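Local coordinates for protein methyl-coenzyme M reductase subunit gamma (Methanosarcina barkeri, PDB 1E6Y) that forms part of the nickel enzyme that catalyses the final step of methanogenesis, releasing methane from methyl-coenzyme M with coenzyme B as reductant, at residues F104-I107 with D113-T116; D165-M168 with R174-L177; E34-V39 with V136-E141; N93-P98 with H145-V150. All coordinates share one frame; numbering follows the deposited sequence.

Contact 1. Residues F104-I107 with D113-T116; sequences FAAI and DPGT
Ala105 and Ala106 meet the ring of Pro114 with their methyl groups, and this small apolar patch is all that passes between residues 104-107 and 113-116. The methyl of Ala105 lies beside the root of the ring, with its CB 4.3 Å from CB of Pro114. One residue further along the helix, CB of Ala106 comes to 4.5 Å from CG of Pro114, further round the same ring, so the proline is touched at two points. These are loose van der Waals distances, and only 82 Å² is buried. Short side chains nevertheless bring the backbones close, the CA atoms of Ala105 and Pro114 being 6.7 Å apart.

The strand behind the ring is fixed by backbone hydrogen bonds from Asp113 to Glu124 and from Gly115 to Ile122. On the helix side Ser102 also touches Pro114, and Ala105 rests on Val123 of the adjacent strand. Asp113 turns its CB away from the helix, and with CG anti to the backbone N (chi1 178°) its carboxylate takes hydrogen bonds with His361, Gln322 and Ser326 of the beta subunit.

A helix laid against the outermost strand of the four-stranded antiparallel sheet, with strand order 2-3-1-4, is characteristic of a ferredoxin-like beta-alpha-beta-beta-alpha-beta fold; here 98-108 is the first helix and 113-116 the second strand.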
# COMPACT_ATOMS: atom_id res chain seq x y z
N PHE C 104 -9.18 -27.44 32.32
CA PHE C 104 -8.54 -28.09 33.46
C PHE C 104 -7.35 -27.26 33.97
O PHE C 104 -7.25 -26.98 35.17
CB PHE C 104 -8.07 -29.49 33.05
CG PHE C 104 -7.06 -30.10 33.98
CD1 PHE C 104 -7.42 -30.53 35.25
CD2 PHE C 104 -5.73 -30.21 33.59
CE1 PHE C 104 -6.48 -31.07 36.12
CE2 PHE C 104 -4.77 -30.75 34.45
CZ PHE C 104 -5.15 -31.18 35.72
N ALA C 105 -6.49 -26.82 33.06
CA ALA C 105 -5.30 -26.07 33.42
C ALA C 105 -5.64 -24.67 33.93
O ALA C 105 -5.17 -24.27 35.00
CB ALA C 105 -4.35 -25.97 32.22
N ALA C 106 -6.53 -23.98 33.23
CA ALA C 106 -6.91 -22.61 33.57
C ALA C 106 -7.61 -22.51 34.93
O ALA C 106 -7.40 -21.55 35.67
CB ALA C 106 -7.80 -22.02 32.49
N ILE C 107 -8.44 -23.50 35.24
CA ILE C 107 -9.25 -23.48 36.45
C ILE C 107 -8.47 -23.94 37.69
O ILE C 107 -8.66 -23.40 38.78
CB ILE C 107 -10.52 -24.35 36.27
CG1 ILE C 107 -11.46 -23.68 35.26
CG2 ILE C 107 -11.24 -24.54 37.61
CD1 ILE C 107 -12.58 -24.57 34.77
N ASP C 113 -0.39 -20.91 30.83
CA ASP C 113 -0.64 -20.38 29.50
C ASP C 113 -1.07 -21.53 28.59
O ASP C 113 -0.26 -22.09 27.85
CB ASP C 113 0.63 -19.70 28.97
CG ASP C 113 0.49 -19.15 27.56
OD1 ASP C 113 1.52 -19.08 26.87
OD2 ASP C 113 -0.63 -18.77 27.15
N PRO C 114 -2.33 -21.98 28.74
CA PRO C 114 -2.85 -23.09 27.93
C PRO C 114 -3.21 -22.67 26.50
O PRO C 114 -3.68 -21.56 26.27
CB PRO C 114 -4.07 -23.56 28.71
CG PRO C 114 -4.56 -22.33 29.39
CD PRO C 114 -3.30 -21.59 29.78
N GLY C 115 -2.96 -23.57 25.56
CA GLY C 115 -3.35 -23.35 24.18
C GLY C 115 -4.10 -24.54 23.63
O GLY C 115 -3.67 -25.68 23.82
N THR C 116 -5.21 -24.28 22.95
CA THR C 116 -6.02 -25.35 22.37
C THR C 116 -5.98 -25.34 20.85
O THR C 116 -6.20 -24.31 20.21
CB THR C 116 -7.49 -25.23 22.80
OG1 THR C 116 -7.58 -25.26 24.23
CG2 THR C 116 -8.30 -26.38 22.23

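Contact 2. Residues D165-M168 with R174-L177; sequences DGVM and RRRL
The carbonyl oxygen of Met168 is gripped by both terminal nitrogens of Arg175, end-on, with NH2 at 2.9 Å and NH1 at 3.1 Å from that one O. The arginine stands on strand 175-178, the edge of a three-stranded antiparallel sheet, and reaches across to a loop that begins with an Asx turn at Asp165. The oxygen sits in the guanidinium plane, yet being shared it leaves neither bond straight; the one from NH2 has an N-H...O angle of 148°. Val167 covers one face of the same group, its CG1 lying 3.2 Å from NH1 of Arg175 and displaced toward the rim. Arg175 achieves this by placing CG between its backbone N and carbonyl carbon (chi1 66°) and bending again at chi2.

Its NE donates to the backbone O of Ala148, so this side chain also links the three-stranded sheet to strand 148-150 of the four-stranded one. Cutting Arg175 back to alanine is likely to leave the carbonyl of Met168 without these two donors and the CG1 methyl of Val167 without the flat group it covers. The Met168 side chain lies about 8 Å from bound factor 430, though none of these residues is among those lining its pocket.

Toward the more exposed end, CG2 of Val167 packs at 4.1 Å on CB of Leu177. Within the Asx turn, Val167 N meets OD1 of Asp165 from above the carboxylate plane, 47° out of it. The other oxygen, OD2 of Asp165, accepts at 2.7 Å from a water that in turn accepts from Leu177 N at 2.8 Å.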
# COMPACT_ATOMS: atom_id res chain seq x y z
N ASP C 165 -4.05 -52.28 17.54
CA ASP C 165 -3.81 -52.49 18.96
C ASP C 165 -4.38 -51.37 19.84
O ASP C 165 -4.11 -51.31 21.04
CB ASP C 165 -2.30 -52.65 19.23
CG ASP C 165 -1.49 -51.42 18.86
OD1 ASP C 165 -2.06 -50.41 18.38
OD2 ASP C 165 -0.26 -51.45 19.05
N GLY C 166 -5.08 -50.42 19.21
CA GLY C 166 -5.78 -49.39 19.94
C GLY C 166 -4.96 -48.16 20.27
O GLY C 166 -5.41 -47.28 21.01
N VAL C 167 -3.74 -48.10 19.74
CA VAL C 167 -2.84 -46.99 20.00
C VAL C 167 -2.92 -45.97 18.85
O VAL C 167 -3.02 -46.35 17.68
CB VAL C 167 -1.38 -47.48 20.15
CG1 VAL C 167 -0.42 -46.31 20.23
CG2 VAL C 167 -1.26 -48.34 21.41
N MET C 168 -2.94 -44.69 19.20
CA MET C 168 -2.99 -43.63 18.20
C MET C 168 -1.66 -43.48 17.48
O MET C 168 -0.61 -43.38 18.10
CB MET C 168 -3.38 -42.30 18.85
CG MET C 168 -3.31 -41.11 17.89
SD MET C 168 -3.83 -39.56 18.64
CE MET C 168 -2.65 -39.42 19.97
N ARG C 174 7.05 -42.45 19.51
CA ARG C 174 7.63 -42.11 20.80
C ARG C 174 7.15 -43.07 21.90
O ARG C 174 7.84 -43.23 22.89
CB ARG C 174 7.26 -40.68 21.21
CG ARG C 174 8.15 -39.63 20.55
CD ARG C 174 7.45 -38.27 20.55
NE ARG C 174 6.46 -38.20 19.49
CZ ARG C 174 6.14 -37.12 18.77
NH1 ARG C 174 6.78 -35.98 19.08
NH2 ARG C 174 5.26 -37.12 17.80
N ARG C 175 5.98 -43.64 21.68
CA ARG C 175 5.36 -44.51 22.69
C ARG C 175 4.52 -45.55 21.95
O ARG C 175 3.92 -45.29 20.91
CB ARG C 175 4.51 -43.71 23.67
CG ARG C 175 3.27 -43.03 23.15
CD ARG C 175 2.00 -43.84 23.19
NE ARG C 175 0.81 -43.26 22.59
CZ ARG C 175 0.52 -43.16 21.31
NH1 ARG C 175 1.40 -43.63 20.42
NH2 ARG C 175 -0.62 -42.64 20.89
N ARG C 176 4.50 -46.75 22.54
CA ARG C 176 3.71 -47.82 21.92
C ARG C 176 3.36 -48.88 22.96
O ARG C 176 3.93 -48.88 24.04
CB ARG C 176 4.53 -48.48 20.80
CG ARG C 176 5.71 -49.28 21.35
CD ARG C 176 6.78 -49.46 20.28
NE ARG C 176 7.45 -48.16 20.07
CZ ARG C 176 8.41 -47.69 20.84
NH1 ARG C 176 8.89 -48.38 21.87
NH2 ARG C 176 8.94 -46.48 20.59
N LEU C 177 2.50 -49.82 22.55
CA LEU C 177 2.10 -50.97 23.36
C LEU C 177 3.18 -52.04 23.34
O LEU C 177 3.52 -52.57 22.28
CB LEU C 177 0.80 -51.57 22.80
CG LEU C 177 -0.42 -51.75 23.69
CD1 LEU C 177 -1.13 -53.03 23.28
CD2 LEU C 177 -0.03 -51.81 25.16
O HOH W 1 1.52 -49.60 19.98

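Contact 3. Residues E34-V39 with V136-E141; sequences EDLTAV and VQMETE
Leu36 and Val39, one helical turn apart, face Met138 with purely apolar contacts. The closer is between CD1 of Leu36 and CG of Met138, 3.7 Å apart, where the leucine branch meets the root of the methionine chain at a slant. Further out, the terminal CE of Met138 comes to 4.3 Å from CG2 of Val39. One flexible side chain can reach both residues because it is folded: CG is anti to the carbonyl carbon (chi1 -68°), and bends at chi2 and chi3 carry the methyl from beside Leu36 on toward Val39.

Hydrogen bonding belongs to the end of the second helix rather than to the interface. Val136 O accepts from the backbone N of Thr140 at 3.0 Å and from its OG1 at 2.7 Å, the two donors arriving from opposite faces of the carbonyl. Thr140, the first residue to leave helical backbone angles, is thus tied back to the last turn.

The contact joins helix 33-40 to the C-terminal end of helix 127-139 and touches a strand of each sheet: Met138 also meets Phe87 of strand 82-89, while Val39 rests on Val197 of strand 192-198.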
# COMPACT_ATOMS: atom_id res chain seq x y z
N GLU C 34 11.68 -38.08 38.08
CA GLU C 34 12.75 -38.16 37.09
C GLU C 34 12.25 -38.63 35.72
O GLU C 34 12.73 -38.16 34.69
CB GLU C 34 13.86 -39.09 37.58
CG GLU C 34 14.71 -38.50 38.70
CD GLU C 34 16.09 -39.13 38.80
OE1 GLU C 34 16.24 -40.31 38.42
OE2 GLU C 34 17.02 -38.44 39.25
N ASP C 35 11.29 -39.55 35.72
CA ASP C 35 10.70 -40.03 34.47
C ASP C 35 9.86 -38.95 33.81
O ASP C 35 9.86 -38.83 32.58
CB ASP C 35 9.83 -41.27 34.72
CG ASP C 35 10.65 -42.55 34.75
OD1 ASP C 35 11.86 -42.51 34.44
OD2 ASP C 35 10.06 -43.61 35.06
N LEU C 36 9.15 -38.16 34.62
CA LEU C 36 8.39 -37.02 34.12
C LEU C 36 9.33 -35.99 33.48
O LEU C 36 9.08 -35.52 32.37
CB LEU C 36 7.60 -36.37 35.25
CG LEU C 36 6.74 -35.16 34.88
CD1 LEU C 36 5.64 -35.57 33.92
CD2 LEU C 36 6.15 -34.55 36.14
N THR C 37 10.43 -35.69 34.16
CA THR C 37 11.43 -34.78 33.63
C THR C 37 12.05 -35.32 32.34
O THR C 37 12.32 -34.56 31.41
CB THR C 37 12.54 -34.53 34.67
OG1 THR C 37 11.97 -33.91 35.83
CG2 THR C 37 13.62 -33.61 34.11
N ALA C 38 12.20 -36.64 32.27
CA ALA C 38 12.78 -37.29 31.11
C ALA C 38 11.89 -37.17 29.88
O ALA C 38 12.36 -36.80 28.80
CB ALA C 38 13.04 -38.76 31.41
N VAL C 39 10.59 -37.44 30.03
CA VAL C 39 9.67 -37.38 28.90
C VAL C 39 9.43 -35.94 28.42
O VAL C 39 9.19 -35.72 27.23
CB VAL C 39 8.30 -38.03 29.24
CG1 VAL C 39 8.50 -39.47 29.69
CG2 VAL C 39 7.57 -37.24 30.31
N VAL C 136 -0.10 -34.32 37.00
CA VAL C 136 -1.52 -34.65 37.13
C VAL C 136 -2.09 -35.16 35.81
O VAL C 136 -2.81 -36.15 35.78
CB VAL C 136 -2.35 -33.43 37.61
CG1 VAL C 136 -3.81 -33.81 37.75
CG2 VAL C 136 -1.81 -32.92 38.94
N GLN C 137 -1.67 -34.53 34.71
CA GLN C 137 -2.13 -34.95 33.39
C GLN C 137 -1.61 -36.33 33.01
O GLN C 137 -2.31 -37.11 32.38
CB GLN C 137 -1.71 -33.94 32.33
CG GLN C 137 -2.36 -32.57 32.49
CD GLN C 137 -2.32 -31.75 31.21
OE1 GLN C 137 -3.17 -31.92 30.33
NE2 GLN C 137 -1.33 -30.88 31.10
N MET C 138 -0.41 -36.66 33.49
CA MET C 138 0.22 -37.95 33.19
C MET C 138 -0.38 -39.09 34.02
O MET C 138 -0.49 -40.21 33.53
CB MET C 138 1.73 -37.88 33.44
CG MET C 138 2.50 -36.99 32.48
SD MET C 138 2.40 -37.51 30.76
CE MET C 138 3.61 -38.84 30.72
N GLU C 139 -0.77 -38.78 35.25
CA GLU C 139 -1.14 -39.81 36.23
C GLU C 139 -2.63 -40.10 36.31
O GLU C 139 -3.04 -41.20 36.68
CB GLU C 139 -0.62 -39.44 37.62
CG GLU C 139 0.90 -39.45 37.75
CD GLU C 139 1.38 -39.27 39.18
OE1 GLU C 139 0.66 -38.64 39.99
OE2 GLU C 139 2.49 -39.73 39.50
N THR C 140 -3.45 -39.10 35.98
CA THR C 140 -4.89 -39.21 36.17
C THR C 140 -5.64 -39.62 34.91
O THR C 140 -5.06 -39.70 33.82
CB THR C 140 -5.49 -37.90 36.72
OG1 THR C 140 -5.39 -36.87 35.72
CG2 THR C 140 -4.78 -37.47 37.99
N GLU C 141 -6.95 -39.79 35.06
CA GLU C 141 -7.80 -40.32 34.00
C GLU C 141 -7.91 -39.41 32.79
O GLU C 141 -8.37 -39.84 31.73
CB GLU C 141 -9.20 -40.60 34.55
CG GLU C 141 -9.93 -39.36 35.05
CD GLU C 141 -11.33 -39.66 35.52
OE1 GLU C 141 -11.63 -39.38 36.70
OE2 GLU C 141 -12.14 -40.16 34.72

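Contact 4. Residues N93-P98 with H145-V150; sequences NAPATP and HALAGV
Leu147 lays its side chain along the backbone of Asn93 and Ala94, with CD1 3.8 Å from CA of Ala94 and 3.6 Å from the carbonyl O of Asn93. Nearer the root, CB of Leu147 faces CB of Ala94 at 3.9 Å, so the alanine is met by both the base and one branch of the leucine. The proline ring closes the patch more loosely, CD of Pro95 standing 4.5 Å from CD1 of Leu147. With chi1 at -68° the leucine CG sits beside the backbone N, which brings CD1 over the Asn93-Ala94 link. The two backbone segments run close here, Ala94 and Leu147 having CA atoms 5.2 Å apart.

This is packing between the loop from strand 82-89 to helix 98-108 and the turn entering strand 148-150. The turn is held by Asp144, whose OD2 accepts from the backbone N of both Ala146 and Leu147. On the loop, Ala94 O and Pro95 O accept from the hydroxyls of Thr212 and Thr213.

Nothing directional passes between the segments: Ala94 O, Pro95 O and the N of Ala146 and Leu147 bond elsewhere, and cohesion rests on one leucine fitted against an alanine, a proline ring and a stretch of backbone.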
# COMPACT_ATOMS: atom_id res chain seq x y z
N ASN C 93 -12.48 -41.47 21.35
CA ASN C 93 -12.80 -41.61 22.77
C ASN C 93 -11.61 -41.59 23.72
O ASN C 93 -11.67 -42.18 24.80
CB ASN C 93 -13.64 -42.87 23.00
CG ASN C 93 -14.98 -42.81 22.30
OD1 ASN C 93 -15.50 -41.73 22.00
ND2 ASN C 93 -15.54 -43.98 22.00
N ALA C 94 -10.58 -40.82 23.37
CA ALA C 94 -9.56 -40.46 24.35
C ALA C 94 -10.27 -39.72 25.48
O ALA C 94 -11.25 -39.01 25.24
CB ALA C 94 -8.50 -39.56 23.72
N PRO C 95 -9.89 -40.00 26.74
CA PRO C 95 -10.52 -39.32 27.88
C PRO C 95 -10.55 -37.80 27.70
O PRO C 95 -11.60 -37.18 27.84
CB PRO C 95 -9.65 -39.74 29.05
CG PRO C 95 -9.17 -41.10 28.67
CD PRO C 95 -8.92 -41.02 27.18
N ALA C 96 -9.44 -37.25 27.20
CA ALA C 96 -9.30 -35.81 27.06
C ALA C 96 -9.70 -35.29 25.68
O ALA C 96 -9.55 -35.99 24.68
CB ALA C 96 -7.87 -35.40 27.37
N THR C 97 -10.23 -34.08 25.66
CA THR C 97 -10.35 -33.29 24.44
C THR C 97 -9.63 -31.96 24.68
O THR C 97 -9.51 -31.52 25.82
CB THR C 97 -11.82 -33.01 24.08
OG1 THR C 97 -12.50 -32.46 25.23
CG2 THR C 97 -12.51 -34.28 23.64
N PRO C 98 -9.09 -31.34 23.61
CA PRO C 98 -8.18 -30.21 23.75
C PRO C 98 -8.69 -29.05 24.62
O PRO C 98 -8.00 -28.61 25.54
CB PRO C 98 -7.93 -29.79 22.31
CG PRO C 98 -8.00 -31.08 21.57
CD PRO C 98 -9.14 -31.82 22.22
N HIS C 145 -2.81 -43.37 27.78
CA HIS C 145 -1.55 -43.27 27.07
C HIS C 145 -1.45 -44.10 25.80
O HIS C 145 -0.45 -44.05 25.10
CB HIS C 145 -0.39 -43.59 28.01
CG HIS C 145 -0.14 -42.52 29.03
ND1 HIS C 145 0.42 -41.31 28.71
CD2 HIS C 145 -0.45 -42.46 30.35
CE1 HIS C 145 0.44 -40.54 29.79
NE2 HIS C 145 -0.08 -41.22 30.80
N ALA C 146 -2.52 -44.82 25.47
CA ALA C 146 -2.65 -45.43 24.15
C ALA C 146 -3.34 -44.45 23.21
O ALA C 146 -2.86 -44.20 22.10
CB ALA C 146 -3.46 -46.73 24.24
N LEU C 147 -4.45 -43.88 23.67
CA LEU C 147 -5.26 -42.98 22.86
C LEU C 147 -4.70 -41.56 22.81
O LEU C 147 -5.10 -40.76 21.96
CB LEU C 147 -6.70 -42.95 23.39
CG LEU C 147 -7.49 -44.25 23.21
CD1 LEU C 147 -8.78 -44.17 24.00
CD2 LEU C 147 -7.77 -44.48 21.74
N ALA C 148 -3.77 -41.26 23.71
CA ALA C 148 -3.10 -39.96 23.72
C ALA C 148 -1.58 -40.13 23.64
O ALA C 148 -1.07 -41.24 23.76
CB ALA C 148 -3.47 -39.18 24.98
N GLY C 149 -0.88 -39.03 23.39
CA GLY C 149 0.57 -39.05 23.38
C GLY C 149 1.14 -37.68 23.70
O GLY C 149 0.56 -36.66 23.32
N VAL C 150 2.23 -37.66 24.47
CA VAL C 150 2.94 -36.41 24.76
C VAL C 150 3.83 -36.07 23.57
O VAL C 150 4.77 -36.80 23.27
CB VAL C 150 3.81 -36.54 26.03
CG1 VAL C 150 4.28 -35.16 26.49
CG2 VAL C 150 3.04 -37.23 27.15

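Followed from the N terminus, the chain opens contact 3 at helix 33-40 and contact 4 in the loop before helix 98-108. Contact 1 then opens and closes within a few residues, nested inside both larger loops. Contact 3 closes first, at the end of helix 127-139, and contact 4 just after, entering strand 148-150, so these two cross. Contact 2 follows in series, a short loop closed at strand 175-178. Phe104 packs on Val136 and Gln137 between contacts 1 and 3, while His145 NE2 bonds to Met138 O between 3 and 4. Met168 N bonds to Ala146 O between contacts 2 and 4, where Arg175 bridges the edge strands of the two sheets.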